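Local atomic coordinates of ubiquitin conjugating enzyme (Agrocybe aegerita, PDB entry 3WE5), a protein that probably accepts activated ubiquitin as a thioester from E1 and passes it on to substrate proteins, as ubiquitin-conjugating E2 enzymes do. Residues I60-N65 with M137-K142; A81-S86 with L125-V130. One frame throughout, in Å; residues are numbered along the deposited sequence.

Interaction 1: residues I60-N65 with M137-K142; sequences IEVMGN and MLASCK
Leu138 and Ala139, in the last turn of helix 127-140, receive Val62, in the segment that continues from strand 55-61 of the four-stranded antiparallel sheet; in the alpha/beta fold of ubiquitin-conjugating enzymes this helix packs across that sheet. Just before them, the carbonyl O of Met137 accepts a hydrogen bond from Ser140 OG at 2.8 Å. That donor lies 28° out of the carbonyl plane, and His103 NE2 is a further partner of the same oxygen. At Leu138 the packing is closest: Val62 CG2 sits 3.5 Å from Leu138 CB and also reaches Leu138 CD1, so one methyl meets both the root and a branch of the leucine. The two side chains cross obliquely. Ala139 takes the other branch, Val62 CG1 lying 3.7 Å from both its CA and its CB. The valine's first torsion explains this division: with chi1 at -178°, CG1 stands opposite the backbone N and CG2 opposite the carbonyl carbon, and the fork straddles two consecutive helix residues. The backbones are nearest at the same place, Val62 CA to Ala139 CA measuring 6.1 Å. No hydrogen bond joins the segments; nearby, however, Glu61 O is bound by Gln135 NE2 of the same helix. Further along, Cys141 N donates to Leu138 O at 3.2 Å.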
ATOM      1  N   ILE A  60     -18.174  -6.269  11.179  1.00 13.83           N
ATOM      2  CA  ILE A  60     -17.457  -5.085  11.646  1.00 13.25           C
ATOM      3  C   ILE A  60     -18.078  -3.880  10.947  1.00 12.32           C
ATOM      4  O   ILE A  60     -18.089  -3.795   9.703  1.00 16.19           O
ATOM      5  CB  ILE A  60     -15.990  -5.149  11.253  1.00 17.39           C
ATOM      6  CG1 ILE A  60     -15.312  -6.392  11.861  1.00 19.05           C
ATOM      7  CG2 ILE A  60     -15.258  -3.852  11.652  1.00 23.77           C
ATOM      8  CD1 ILE A  60     -15.325  -6.449  13.383  1.00 16.61           C
ATOM      9  N   GLU A  61     -18.596  -2.955  11.744  1.00 16.53           N
ATOM     10  CA  GLU A  61     -19.055  -1.674  11.200  1.00 15.58           C
ATOM     11  C   GLU A  61     -18.215  -0.590  11.828  1.00 15.12           C
ATOM     12  O   GLU A  61     -18.000  -0.590  13.040  1.00 15.82           O
ATOM     13  CB  GLU A  61     -20.521  -1.429  11.526  1.00 16.90           C
ATOM     14  CG  GLU A  61     -20.999  -0.061  11.036  1.00 24.76           C
ATOM     15  CD  GLU A  61     -22.500   0.090  11.060  1.00 46.03           C
ATOM     16  OE1 GLU A  61     -23.195  -0.935  11.244  1.00 37.65           O
ATOM     17  OE2 GLU A  61     -22.973   1.240  10.892  1.00 36.46           O
ATOM     18  N   VAL A  62     -17.735   0.343  11.014  1.00 15.75           N
ATOM     19  CA  VAL A  62     -16.912   1.432  11.513  1.00 16.49           C
ATOM     20  C   VAL A  62     -17.878   2.540  11.906  1.00 16.27           C
ATOM     21  O   VAL A  62     -18.755   2.912  11.106  1.00 17.15           O
ATOM     22  CB  VAL A  62     -15.970   1.955  10.439  1.00 15.89           C
ATOM     23  CG1 VAL A  62     -15.081   3.064  10.999  1.00 18.34           C
ATOM     24  CG2 VAL A  62     -15.096   0.810   9.878  1.00 22.08           C
ATOM     25  N   MET A  63     -17.718   3.048  13.121  1.00 20.05           N
ATOM     26  CA  MET A  63     -18.620   4.066  13.657  1.00 15.01           C
ATOM     27  C   MET A  63     -17.977   5.429  13.485  1.00 28.90           C
ATOM     28  O   MET A  63     -16.845   5.549  13.001  1.00 25.75           O
ATOM     29  CB  MET A  63     -18.884   3.829  15.140  1.00 15.15           C
ATOM     30  CG  MET A  63     -19.408   2.412  15.485  1.00 17.34           C
ATOM     31  SD  MET A  63     -20.873   1.976  14.551  1.00 21.50           S
ATOM     32  CE  MET A  63     -22.093   3.108  15.250  1.00 25.09           C
ATOM     33  N   GLY A  64     -18.695   6.464  13.895  1.00 22.24           N
ATOM     34  CA  GLY A  64     -18.199   7.814  13.715  1.00 27.46           C
ATOM     35  C   GLY A  64     -18.116   8.210  12.258  1.00 29.07           C
ATOM     36  O   GLY A  64     -18.789   7.640  11.381  1.00 27.07           O
ATOM     37  N   ASN A  65     -17.294   9.222  11.996  1.00 31.70           N
ATOM     38  CA  ASN A  65     -17.077   9.666  10.636  1.00 34.56           C
ATOM     39  C   ASN A  65     -15.964   8.864   9.983  1.00 27.13           C
ATOM     40  O   ASN A  65     -14.847   8.814  10.494  1.00 37.33           O
ATOM     41  CB  ASN A  65     -16.752  11.163  10.611  1.00 45.92           C
ATOM     42  CG  ASN A  65     -17.957  12.019  10.956  1.00 38.08           C
ATOM     43  OD1 ASN A  65     -18.951  12.014  10.234  1.00 52.66           O
ATOM     44  ND2 ASN A  65     -17.866  12.771  12.050  1.00 49.39           N
ATOM     45  N   MET A 137      -8.331   0.746  12.364  1.00 17.64           N
ATOM     46  CA  MET A 137      -7.536   0.888  11.157  1.00 16.39           C
ATOM     47  C   MET A 137      -8.403   1.379  10.002  1.00 22.23           C
ATOM     48  O   MET A 137      -7.989   2.247   9.225  1.00 20.92           O
ATOM     49  CB  MET A 137      -6.896  -0.460  10.794  1.00 17.59           C
ATOM     50  CG  MET A 137      -6.210  -0.503   9.431  1.00 23.94           C
ATOM     51  SD  MET A 137      -5.935  -2.202   8.878  1.00 27.53           S
ATOM     52  CE  MET A 137      -7.520  -2.588   8.155  1.00 28.34           C
ATOM     53  N   LEU A 138      -9.613   0.837   9.893  1.00 16.12           N
ATOM     54  CA  LEU A 138     -10.533   1.289   8.861  1.00 17.43           C
ATOM     55  C   LEU A 138     -10.930   2.744   9.154  1.00 21.85           C
ATOM     56  O   LEU A 138     -10.993   3.580   8.240  1.00 19.82           O
ATOM     57  CB  LEU A 138     -11.758   0.370   8.777  1.00 17.25           C
ATOM     58  CG  LEU A 138     -11.593  -1.062   8.241  1.00 15.91           C
ATOM     59  CD1 LEU A 138     -12.918  -1.803   8.278  1.00 17.84           C
ATOM     60  CD2 LEU A 138     -11.082  -1.049   6.830  1.00 18.07           C
ATOM     61  N   ALA A 139     -11.153   3.056  10.423  1.00 17.61           N
ATOM     62  CA  ALA A 139     -11.601   4.400  10.807  1.00 20.00           C
ATOM     63  C   ALA A 139     -10.547   5.455  10.462  1.00 26.85           C
ATOM     64  O   ALA A 139     -10.877   6.607  10.175  1.00 26.57           O
ATOM     65  CB  ALA A 139     -11.933   4.447  12.295  1.00 21.77           C
ATOM     66  N   SER A 140      -9.279   5.056  10.512  1.00 20.95           N
ATOM     67  CA  SER A 140      -8.164   5.984  10.304  1.00 26.59           C
ATOM     68  C   SER A 140      -7.955   6.383   8.837  1.00 34.54           C
ATOM     69  O   SER A 140      -7.272   7.371   8.557  1.00 29.71           O
ATOM     70  CB  SER A 140      -6.876   5.376  10.865  1.00 25.50           C
ATOM     71  OG  SER A 140      -6.327   4.440   9.956  1.00 32.77           O
ATOM     72  N   CYS A 141      -8.535   5.625   7.905  1.00 24.37           N
ATOM     73  CA  CYS A 141      -8.360   5.882   6.475  1.00 23.92           C
ATOM     74  C   CYS A 141      -9.043   7.179   6.038  1.00 31.31           C
ATOM     75  O   CYS A 141     -10.224   7.393   6.296  1.00 31.58           O
ATOM     76  CB  CYS A 141      -8.899   4.708   5.663  1.00 23.73           C
ATOM     77  SG  CYS A 141      -8.588   4.773   3.883  1.00 29.92           S
ATOM     78  N   LYS A 142      -8.294   8.049   5.371  1.00 41.20           N
ATOM     79  CA  LYS A 142      -8.879   9.290   4.884  1.00 40.49           C
ATOM     80  C   LYS A 142      -9.237   9.191   3.406  1.00 39.65           C
ATOM     81  O   LYS A 142      -9.960  10.037   2.879  1.00 41.10           O
ATOM     82  CB  LYS A 142      -7.946  10.472   5.144  1.00 45.53           C
ATOM     83  CG  LYS A 142      -7.748  10.813   6.626  1.00 49.32           C
ATOM     84  CD  LYS A 142      -9.003  11.423   7.252  1.00 58.63           C
ATOM     85  CE  LYS A 142      -8.792  11.787   8.726  1.00 73.54           C
ATOM     86  NZ  LYS A 142      -8.779  10.585   9.616  1.00 60.15           N
TER

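Interaction 2: residues A81-S86 with L125-V130; sequences AQYPIS and LSVIAV
At the N-terminus of helix 127-140, the first turn meets the loop between strands 72-78 and 89-92 through one phenolic group, that of Tyr83. Its OH lies 3.7 Å from Val127 CG2 and 4.2 Å from Ser126 CA, and no hydrogen bond links the two segments directly. The tyrosine side chain is held out from the loop by a first torsion of -174°, close to fully extended from the backbone N; it crosses the side chain of Val127 at about a right angle, and the hydroxyl end, not the ring face, makes the contact. One face of that ring is covered by Pro84 CB, 3.7 Å above the plane and over the centre, while Phe79 meets the ring edge-to-face. The peptide bond between Tyr83 and Pro84 is cis. In the alpha/beta fold of E2 enzymes this corner also meets helix 24-39, whose Glu32 bridges the partners: OE2 is hydrogen-bonded to Tyr83 OH and OE1 accepts from Val127 N. The carboxylate thus engages a backbone N-H of the first helical turn, a position where the helix dipole would probably favour negative charge. Ser126 is the N-cap. Its OG accepts from Ala129 N at 3.1 Å with an N-H...O angle of 164°, and its backbone O receives Val130 N at 3.1 Å.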
ATOM      1  N   ALA A  81      -3.860 -25.174  16.208  1.00 22.48           N
ATOM      2  CA  ALA A  81      -3.769 -25.825  17.510  1.00 22.12           C
ATOM      3  C   ALA A  81      -2.816 -25.146  18.494  1.00 19.88           C
ATOM      4  O   ALA A  81      -2.786 -25.521  19.677  1.00 20.08           O
ATOM      5  CB  ALA A  81      -3.383 -27.304  17.342  1.00 33.66           C
ATOM      6  N   GLN A  82      -2.040 -24.181  17.999  1.00 20.49           N
ATOM      7  CA  GLN A  82      -1.088 -23.447  18.825  1.00 19.18           C
ATOM      8  C   GLN A  82      -1.622 -22.094  19.323  1.00 17.83           C
ATOM      9  O   GLN A  82      -0.932 -21.397  20.054  1.00 16.73           O
ATOM     10  CB  GLN A  82       0.237 -23.240  18.091  1.00 21.51           C
ATOM     11  CG  GLN A  82       1.057 -24.535  17.926  1.00 30.19           C
ATOM     12  CD  GLN A  82       0.464 -25.463  16.885  1.00 34.24           C
ATOM     13  OE1 GLN A  82      -0.002 -26.550  17.207  1.00 39.12           O
ATOM     14  NE2 GLN A  82       0.472 -25.030  15.628  1.00 37.66           N
ATOM     15  N   TYR A  83      -2.852 -21.735  18.963  1.00 15.16           N
ATOM     16  CA  TYR A  83      -3.463 -20.516  19.531  1.00 18.46           C
ATOM     17  C   TYR A  83      -3.496 -20.679  21.057  1.00 13.38           C
ATOM     18  O   TYR A  83      -3.784 -21.757  21.575  1.00 15.55           O
ATOM     19  CB  TYR A  83      -4.886 -20.313  18.966  1.00 14.74           C
ATOM     20  CG  TYR A  83      -5.523 -18.998  19.396  1.00 14.52           C
ATOM     21  CD1 TYR A  83      -5.263 -17.841  18.697  1.00 15.34           C
ATOM     22  CD2 TYR A  83      -6.360 -18.928  20.508  1.00 20.84           C
ATOM     23  CE1 TYR A  83      -5.820 -16.631  19.066  1.00 13.68           C
ATOM     24  CE2 TYR A  83      -6.919 -17.696  20.910  1.00 14.15           C
ATOM     25  CZ  TYR A  83      -6.643 -16.569  20.169  1.00 12.52           C
ATOM     26  OH  TYR A  83      -7.184 -15.340  20.522  1.00 17.09           O
ATOM     27  N   PRO A  84      -3.214 -19.610  21.828  1.00 12.99           N
ATOM     28  CA  PRO A  84      -3.008 -18.211  21.439  1.00 15.51           C
ATOM     29  C   PRO A  84      -1.537 -17.838  21.241  1.00 15.08           C
ATOM     30  O   PRO A  84      -1.229 -16.658  21.126  1.00 14.03           O
ATOM     31  CB  PRO A  84      -3.570 -17.474  22.654  1.00 13.13           C
ATOM     32  CG  PRO A  84      -3.102 -18.342  23.807  1.00 15.94           C
ATOM     33  CD  PRO A  84      -3.280 -19.759  23.296  1.00 13.88           C
ATOM     34  N   ILE A  85      -0.638 -18.821  21.208  1.00 12.54           N
ATOM     35  CA  ILE A  85       0.756 -18.512  20.942  1.00 14.86           C
ATOM     36  C   ILE A  85       0.904 -18.134  19.475  1.00 19.13           C
ATOM     37  O   ILE A  85       1.523 -17.115  19.154  1.00 18.79           O
ATOM     38  CB  ILE A  85       1.702 -19.677  21.347  1.00 13.62           C
ATOM     39  CG1 ILE A  85       1.438 -20.098  22.798  1.00 16.04           C
ATOM     40  CG2 ILE A  85       3.154 -19.283  21.041  1.00 17.18           C
ATOM     41  CD1 ILE A  85       1.507 -18.978  23.865  1.00 23.36           C
ATOM     42  N   SER A  86       0.306 -18.924  18.576  1.00 17.17           N
ATOM     43  CA  SER A  86       0.209 -18.521  17.177  1.00 14.91           C
ATOM     44  C   SER A  86      -0.904 -17.498  17.014  1.00 17.28           C
ATOM     45  O   SER A  86      -1.919 -17.560  17.715  1.00 18.63           O
ATOM     46  CB  SER A  86      -0.094 -19.716  16.289  1.00 23.02           C
ATOM     47  OG  SER A  86      -1.189 -20.431  16.816  1.00 22.76           O
ATOM     48  N   LEU A 125      -3.259 -10.508  23.769  1.00 16.18           N
ATOM     49  CA  LEU A 125      -4.365  -9.949  22.989  1.00 13.14           C
ATOM     50  C   LEU A 125      -5.501 -10.955  22.929  1.00 17.84           C
ATOM     51  O   LEU A 125      -5.517 -11.956  23.656  1.00 18.99           O
ATOM     52  CB  LEU A 125      -3.902  -9.557  21.600  1.00 13.85           C
ATOM     53  CG  LEU A 125      -2.705  -8.594  21.592  1.00 21.33           C
ATOM     54  CD1 LEU A 125      -2.298  -8.248  20.189  1.00 21.69           C
ATOM     55  CD2 LEU A 125      -2.977  -7.355  22.418  1.00 24.28           C
ATOM     56  N   SER A 126      -6.496 -10.665  22.115  1.00 17.11           N
ATOM     57  CA  SER A 126      -7.685 -11.508  22.075  1.00 13.80           C
ATOM     58  C   SER A 126      -8.346 -11.287  20.744  1.00 14.18           C
ATOM     59  O   SER A 126      -7.983 -10.388  19.998  1.00 14.79           O
ATOM     60  CB  SER A 126      -8.664 -11.114  23.169  1.00 17.50           C
ATOM     61  OG  SER A 126      -9.105  -9.771  22.998  1.00 18.41           O
ATOM     62  N   VAL A 127      -9.323 -12.124  20.430  1.00 13.01           N
ATOM     63  CA  VAL A 127     -10.056 -11.952  19.197  1.00 11.03           C
ATOM     64  C   VAL A 127     -10.731 -10.565  19.143  1.00 10.58           C
ATOM     65  O   VAL A 127     -10.676  -9.873  18.106  1.00 12.44           O
ATOM     66  CB  VAL A 127     -11.109 -13.056  19.085  1.00 13.42           C
ATOM     67  CG1 VAL A 127     -12.021 -12.759  17.895  1.00 13.55           C
ATOM     68  CG2 VAL A 127     -10.393 -14.392  18.897  1.00 16.26           C
ATOM     69  N   ILE A 128     -11.364 -10.183  20.239  1.00 14.27           N
ATOM     70  CA  ILE A 128     -12.049  -8.881  20.291  1.00 12.11           C
ATOM     71  C   ILE A 128     -11.055  -7.732  20.144  1.00 14.67           C
ATOM     72  O   ILE A 128     -11.327  -6.769  19.438  1.00 12.65           O
ATOM     73  CB  ILE A 128     -12.893  -8.748  21.554  1.00 11.48           C
ATOM     74  CG1 ILE A 128     -14.047  -9.747  21.486  1.00 12.20           C
ATOM     75  CG2 ILE A 128     -13.434  -7.321  21.696  1.00 20.47           C
ATOM     76  CD1 ILE A 128     -15.138  -9.379  20.458  1.00 19.25           C
ATOM     77  N   ALA A 129      -9.883  -7.838  20.764  1.00 14.17           N
ATOM     78  CA  ALA A 129      -8.834  -6.823  20.515  1.00 12.43           C
ATOM     79  C   ALA A 129      -8.455  -6.683  19.052  1.00 13.37           C
ATOM     80  O   ALA A 129      -8.258  -5.578  18.555  1.00 13.78           O
ATOM     81  CB  ALA A 129      -7.567  -7.103  21.394  1.00 15.03           C
ATOM     82  N   VAL A 130      -8.349  -7.790  18.329  1.00 12.07           N
ATOM     83  CA  VAL A 130      -8.086  -7.726  16.916  1.00 13.12           C
ATOM     84  C   VAL A 130      -9.229  -7.018  16.180  1.00 13.11           C
ATOM     85  O   VAL A 130      -8.984  -6.202  15.290  1.00 13.65           O
ATOM     86  CB  VAL A 130      -7.884  -9.138  16.331  1.00 12.05           C
ATOM     87  CG1 VAL A 130      -7.731  -9.078  14.810  1.00 15.49           C
ATOM     88  CG2 VAL A 130      -6.661  -9.790  16.968  1.00 14.68           C
TER

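Helix 127-140 is common to both contacts: interaction 2 lies at its N-terminal end and interaction 1 at its C-terminal end. Their centres are 23 Å apart, on opposite sides of the chain's centre, and their nearest atoms are about 7 Å apart without touching. Along the chain the order is 60-65, 81-86, 125-130, 137-142, which nests interaction 2 inside the loop closed by interaction 1. The sheet takes part differently in each: residues 60-65 overlap strand 55-61 and run on into a loop, whereas residues 81-86 lie in the connection between strands 72-78 and 89-92. Each end of the helix thus touches a segment adjoining the sheet, within a single ubiquitin-conjugating domain.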